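Local coordinates for uncharacterized protein (Bacteroides ovatus CL02T12C04, PDB 6PTM) that probably acts as an exo-carrageenase, a glycoside hydrolase of family GH42 that cleaves carrageenan chains from the end, at residues His472-Gly477 and Gly491-Ala496; Thr506-Arg511 and Asn524-Ser529. All blocks are in the same frame, centred on the assembly; numbering follows the deposited sequence.

Contact 1. Residues His472-Gly477 and Gly491-Ala496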
# COMPACT_ATOMS: atom_id res chain seq x y z
N HIS A 472 5.51 -5.56 -0.60
CA HIS A 472 5.73 -6.71 0.31
C HIS A 472 4.51 -7.63 0.23
O HIS A 472 4.11 -8.22 1.27
CB HIS A 472 6.13 -6.22 1.71
CG HIS A 472 7.58 -5.87 1.82
ND1 HIS A 472 8.59 -6.85 1.72
CD2 HIS A 472 8.20 -4.68 1.99
CE1 HIS A 472 9.77 -6.24 1.80
NE2 HIS A 472 9.56 -4.90 1.95
N MET A 473 3.95 -7.79 -0.97
CA MET A 473 2.82 -8.74 -1.23
C MET A 473 3.32 -10.11 -1.68
O MET A 473 2.46 -11.00 -1.84
CB MET A 473 1.85 -8.17 -2.27
CG MET A 473 1.11 -6.94 -1.75
SD MET A 473 1.13 -5.53 -2.91
CE MET A 473 0.07 -6.24 -4.16
N LEU A 474 4.64 -10.31 -1.85
CA LEU A 474 5.20 -11.65 -2.23
C LEU A 474 6.04 -12.24 -1.08
O LEU A 474 5.84 -13.41 -0.80
CB LEU A 474 6.00 -11.56 -3.53
CG LEU A 474 5.22 -10.99 -4.72
CD1 LEU A 474 6.12 -10.88 -5.94
CD2 LEU A 474 3.98 -11.84 -5.02
N SER A 475 6.96 -11.47 -0.47
CA SER A 475 7.79 -11.92 0.68
C SER A 475 8.00 -10.79 1.70
O SER A 475 7.92 -9.57 1.34
CB SER A 475 9.11 -12.54 0.22
OG SER A 475 9.94 -11.57 -0.40
N THR A 476 8.28 -11.21 2.94
CA THR A 476 8.71 -10.36 4.09
C THR A 476 9.83 -11.08 4.88
O THR A 476 10.15 -12.26 4.54
CB THR A 476 7.52 -10.04 5.01
OG1 THR A 476 7.13 -11.23 5.72
CG2 THR A 476 6.32 -9.47 4.26
N GLY A 477 10.35 -10.43 5.92
CA GLY A 477 11.21 -11.06 6.95
C GLY A 477 10.50 -12.20 7.68
O GLY A 477 11.18 -13.11 8.14
N GLY A 491 -3.92 -12.72 -7.49
CA GLY A 491 -5.04 -12.27 -6.62
C GLY A 491 -4.66 -11.03 -5.83
O GLY A 491 -5.48 -10.12 -5.65
N ASN A 492 -3.44 -10.99 -5.34
CA ASN A 492 -2.95 -9.91 -4.47
C ASN A 492 -2.76 -8.63 -5.28
O ASN A 492 -3.17 -7.57 -4.79
CB ASN A 492 -1.68 -10.32 -3.75
CG ASN A 492 -1.84 -10.26 -2.26
OD1 ASN A 492 -1.27 -9.39 -1.61
ND2 ASN A 492 -2.63 -11.18 -1.72
N TYR A 493 -2.13 -8.70 -6.44
CA TYR A 493 -1.86 -7.48 -7.23
C TYR A 493 -3.20 -6.99 -7.76
O TYR A 493 -3.44 -5.80 -7.85
CB TYR A 493 -0.81 -7.72 -8.32
CG TYR A 493 0.59 -7.60 -7.80
CD1 TYR A 493 1.18 -8.67 -7.16
CD2 TYR A 493 1.30 -6.42 -7.89
CE1 TYR A 493 2.45 -8.57 -6.61
CE2 TYR A 493 2.59 -6.32 -7.38
CZ TYR A 493 3.16 -7.39 -6.71
OH TYR A 493 4.41 -7.32 -6.19
N TRP A 494 -4.08 -7.92 -8.10
CA TRP A 494 -5.40 -7.56 -8.65
C TRP A 494 -6.19 -6.82 -7.55
O TRP A 494 -6.74 -5.71 -7.80
CB TRP A 494 -6.12 -8.81 -9.16
CG TRP A 494 -7.39 -8.49 -9.87
CD1 TRP A 494 -8.59 -8.19 -9.31
CD2 TRP A 494 -7.58 -8.38 -11.29
NE1 TRP A 494 -9.51 -7.92 -10.28
CE2 TRP A 494 -8.92 -8.04 -11.50
CE3 TRP A 494 -6.74 -8.57 -12.39
CZ2 TRP A 494 -9.44 -7.85 -12.78
CZ3 TRP A 494 -7.24 -8.39 -13.65
CH2 TRP A 494 -8.57 -8.02 -13.84
N LEU A 495 -6.27 -7.43 -6.37
CA LEU A 495 -7.06 -6.87 -5.26
C LEU A 495 -6.50 -5.49 -4.87
O LEU A 495 -7.28 -4.51 -4.77
CB LEU A 495 -7.04 -7.88 -4.11
CG LEU A 495 -7.76 -7.46 -2.83
CD1 LEU A 495 -9.25 -7.32 -3.07
CD2 LEU A 495 -7.43 -8.45 -1.71
N ALA A 496 -5.18 -5.37 -4.70
CA ALA A 496 -4.54 -4.10 -4.33
C ALA A 496 -4.88 -3.03 -5.37
O ALA A 496 -5.20 -1.86 -4.99
CB ALA A 496 -3.05 -4.28 -4.18
O HOH W 1 4.13 -6.32 -3.56
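M473 reaches from the loop after strand 466-471 to helix 486-498 and sets its methyl on the ring of Y493. M473 CE lies over the centre of one face, 3.8 Å from the Y493 ring centroid and only 6° off the ring normal, a CH-pi contact. SD stands higher above the same face, making this a Met-aromatic pair. CG lies beside the backbone N (chi1 -67°), and bends at the next two torsions carry CE over the ring. M473 CE also meets A496 CB at 3.7 Å, one helical turn on from N492. Nearer the backbone, the M473 CB to N492 OD1 distance is 3.4 Å; that oxygen is hydrogen-bonded to S427. L474 comes in from another direction, its CD2 near the ring plane at the edge, 3.9 Å from Y493 CE1. This apolar part is tight. The phenol end is looser: no direct hydrogen bond crosses there, and a water mediates instead, accepting from M473 N at 3.0 Å and lying 2.8 Å from Y493 OH, which also bonds T506. Farther along the loop the chain leaves the helix, and G477 is exposed. The contact lies within a beta-alpha-beta crossover from strand 466-471 through helix 486-498 to strand 503-506, consistent with the (beta/alpha)8 barrel of GH42 enzymes.

Contact 2. Residues Thr506-Arg511 and Asn524-Ser529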
# COMPACT_ATOMS: atom_id res chain seq x y z
N THR A 506 8.36 -3.94 -6.71
CA THR A 506 8.16 -5.13 -5.83
C THR A 506 9.49 -5.53 -5.17
O THR A 506 10.53 -5.55 -5.87
CB THR A 506 7.54 -6.30 -6.59
OG1 THR A 506 6.30 -5.87 -7.17
CG2 THR A 506 7.39 -7.51 -5.69
N TRP A 507 9.46 -5.84 -3.87
CA TRP A 507 10.61 -6.46 -3.15
C TRP A 507 10.71 -7.94 -3.54
O TRP A 507 9.78 -8.70 -3.28
CB TRP A 507 10.42 -6.31 -1.63
CG TRP A 507 11.50 -6.95 -0.80
CD1 TRP A 507 11.47 -8.21 -0.26
CD2 TRP A 507 12.75 -6.37 -0.39
NE1 TRP A 507 12.62 -8.44 0.46
CE2 TRP A 507 13.42 -7.34 0.39
CE3 TRP A 507 13.39 -5.13 -0.61
CZ2 TRP A 507 14.66 -7.09 1.00
CZ3 TRP A 507 14.61 -4.89 -0.00
CH2 TRP A 507 15.24 -5.86 0.77
N TYR A 508 11.80 -8.40 -4.17
CA TYR A 508 12.93 -7.62 -4.69
C TYR A 508 13.74 -8.47 -5.68
O TYR A 508 13.67 -9.69 -5.65
CB TYR A 508 13.90 -7.09 -3.62
CG TYR A 508 14.69 -8.10 -2.80
CD1 TYR A 508 15.92 -7.75 -2.25
CD2 TYR A 508 14.18 -9.36 -2.50
CE1 TYR A 508 16.64 -8.63 -1.45
CE2 TYR A 508 14.89 -10.26 -1.71
CZ TYR A 508 16.12 -9.89 -1.17
OH TYR A 508 16.79 -10.78 -0.37
N TRP A 509 14.47 -7.82 -6.58
CA TRP A 509 15.27 -8.51 -7.62
C TRP A 509 16.74 -8.37 -7.24
O TRP A 509 17.45 -7.51 -7.79
CB TRP A 509 14.97 -7.95 -9.00
CG TRP A 509 15.49 -8.76 -10.15
CD1 TRP A 509 16.78 -9.13 -10.42
CD2 TRP A 509 14.70 -9.23 -11.26
NE1 TRP A 509 16.85 -9.80 -11.62
CE2 TRP A 509 15.59 -9.86 -12.16
CE3 TRP A 509 13.33 -9.16 -11.58
CZ2 TRP A 509 15.15 -10.43 -13.36
CZ3 TRP A 509 12.90 -9.72 -12.75
CH2 TRP A 509 13.80 -10.34 -13.63
N CYS A 510 17.13 -9.18 -6.26
CA CYS A 510 18.49 -9.17 -5.68
C CYS A 510 19.46 -9.97 -6.56
O CYS A 510 20.66 -9.79 -6.36
CB CYS A 510 18.47 -9.71 -4.25
SG CYS A 510 19.94 -9.23 -3.32
N ARG A 511 18.96 -10.81 -7.48
CA ARG A 511 19.77 -11.53 -8.50
C ARG A 511 20.59 -10.54 -9.34
O ARG A 511 20.02 -9.55 -9.84
CB ARG A 511 18.87 -12.32 -9.44
CG ARG A 511 18.26 -13.56 -8.82
CD ARG A 511 19.16 -14.80 -9.00
NE ARG A 511 18.38 -16.01 -8.74
CZ ARG A 511 18.86 -17.25 -8.74
NH1 ARG A 511 20.14 -17.47 -8.96
NH2 ARG A 511 18.02 -18.26 -8.57
N ASN A 524 18.35 -12.31 5.43
CA ASN A 524 17.19 -13.22 5.69
C ASN A 524 16.23 -13.26 4.48
O ASN A 524 15.50 -14.27 4.36
CB ASN A 524 16.45 -12.88 7.01
CG ASN A 524 14.93 -12.85 6.92
OD1 ASN A 524 14.31 -11.91 6.40
ND2 ASN A 524 14.30 -13.89 7.42
N GLY A 525 16.25 -12.26 3.60
CA GLY A 525 15.16 -12.02 2.64
C GLY A 525 15.24 -12.87 1.38
O GLY A 525 14.19 -12.96 0.65
N TYR A 526 16.40 -13.49 1.10
CA TYR A 526 16.75 -13.92 -0.28
C TYR A 526 16.17 -15.30 -0.61
O TYR A 526 15.45 -15.41 -1.63
CB TYR A 526 18.25 -13.89 -0.54
CG TYR A 526 18.63 -14.09 -1.99
CD1 TYR A 526 18.29 -13.15 -2.96
CD2 TYR A 526 19.36 -15.21 -2.38
CE1 TYR A 526 18.67 -13.32 -4.28
CE2 TYR A 526 19.76 -15.38 -3.70
CZ TYR A 526 19.41 -14.44 -4.66
OH TYR A 526 19.80 -14.61 -5.96
N ALA A 527 16.49 -16.35 0.15
CA ALA A 527 16.14 -17.73 -0.26
C ALA A 527 14.60 -17.87 -0.31
O ALA A 527 13.91 -17.38 0.63
CB ALA A 527 16.81 -18.74 0.63
N ALA A 528 14.08 -18.51 -1.38
CA ALA A 528 12.65 -18.87 -1.53
C ALA A 528 11.80 -17.59 -1.69
O ALA A 528 10.56 -17.66 -1.51
CB ALA A 528 12.19 -19.72 -0.36
N SER A 529 12.45 -16.46 -1.98
CA SER A 529 11.82 -15.21 -2.48
C SER A 529 11.62 -15.38 -4.00
O SER A 529 12.02 -16.47 -4.59
CB SER A 529 12.67 -13.99 -2.13
OG SER A 529 13.86 -13.90 -2.93
O HOH W 2 12.13 -11.36 1.11
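C510 and Y526 bring two irregular segments together, their CA atoms 7.4 Å apart, with no direct hydrogen bond between the segments. A cis peptide precedes Y508, and a type II beta turn runs from Y526 to S529, closed by S529 N to Y526 O at 3.2 Å. Y508 is sandwiched within its own segment, one face on the W507 indole and the other under C510 CB. Y508 OH lies at the edge of the Y526 ring, in its plane, and 3.1 Å from Y526 N at an angle too poor for a hydrogen bond. Y526 CG is opposite its own backbone N (chi1 -170°), which swings the ring toward C510, whose CB approaches CE1 of Y526 obliquely at 3.6 Å. R511 crosses the phenol end, its CD 3.1 Å from Y526 OH. With an alanine at Y526, C510 CB would probably lose the ring beside it and the R511 methylenes the phenol oxygen they lie against, opening a gap between the segments. Packing and a water from W507 NE1 to G525 O thus join the segments, while the R511 charge is probably balanced outside the contact by salt bridges from NH2 to D88 and E120, with NE bonded to N531 O.

Both contacts are buried, but contact 1 is nearer the middle of the chain, its centre about 9 Å from the chain centre against about 19 Å for contact 2. Contact 1 joins a loop to a barrel helix; contact 2 joins two parts of one long loop between strand 503-506 and helix 534-549, against helices 69-90 and 92-100. Each relies on packing and a bridging water. The inner one has a methionine methyl over the face of a tyrosine and a leucine methyl at its edge, whereas the outer one sets a tyrosine hydroxyl at the edge of another tyrosine, whose own phenol oxygen lies against a salt-bridged arginine. They meet directly: L474 CD1 packs on T506 CG2 at 3.6 Å, and the rings of H472 and W507 touch.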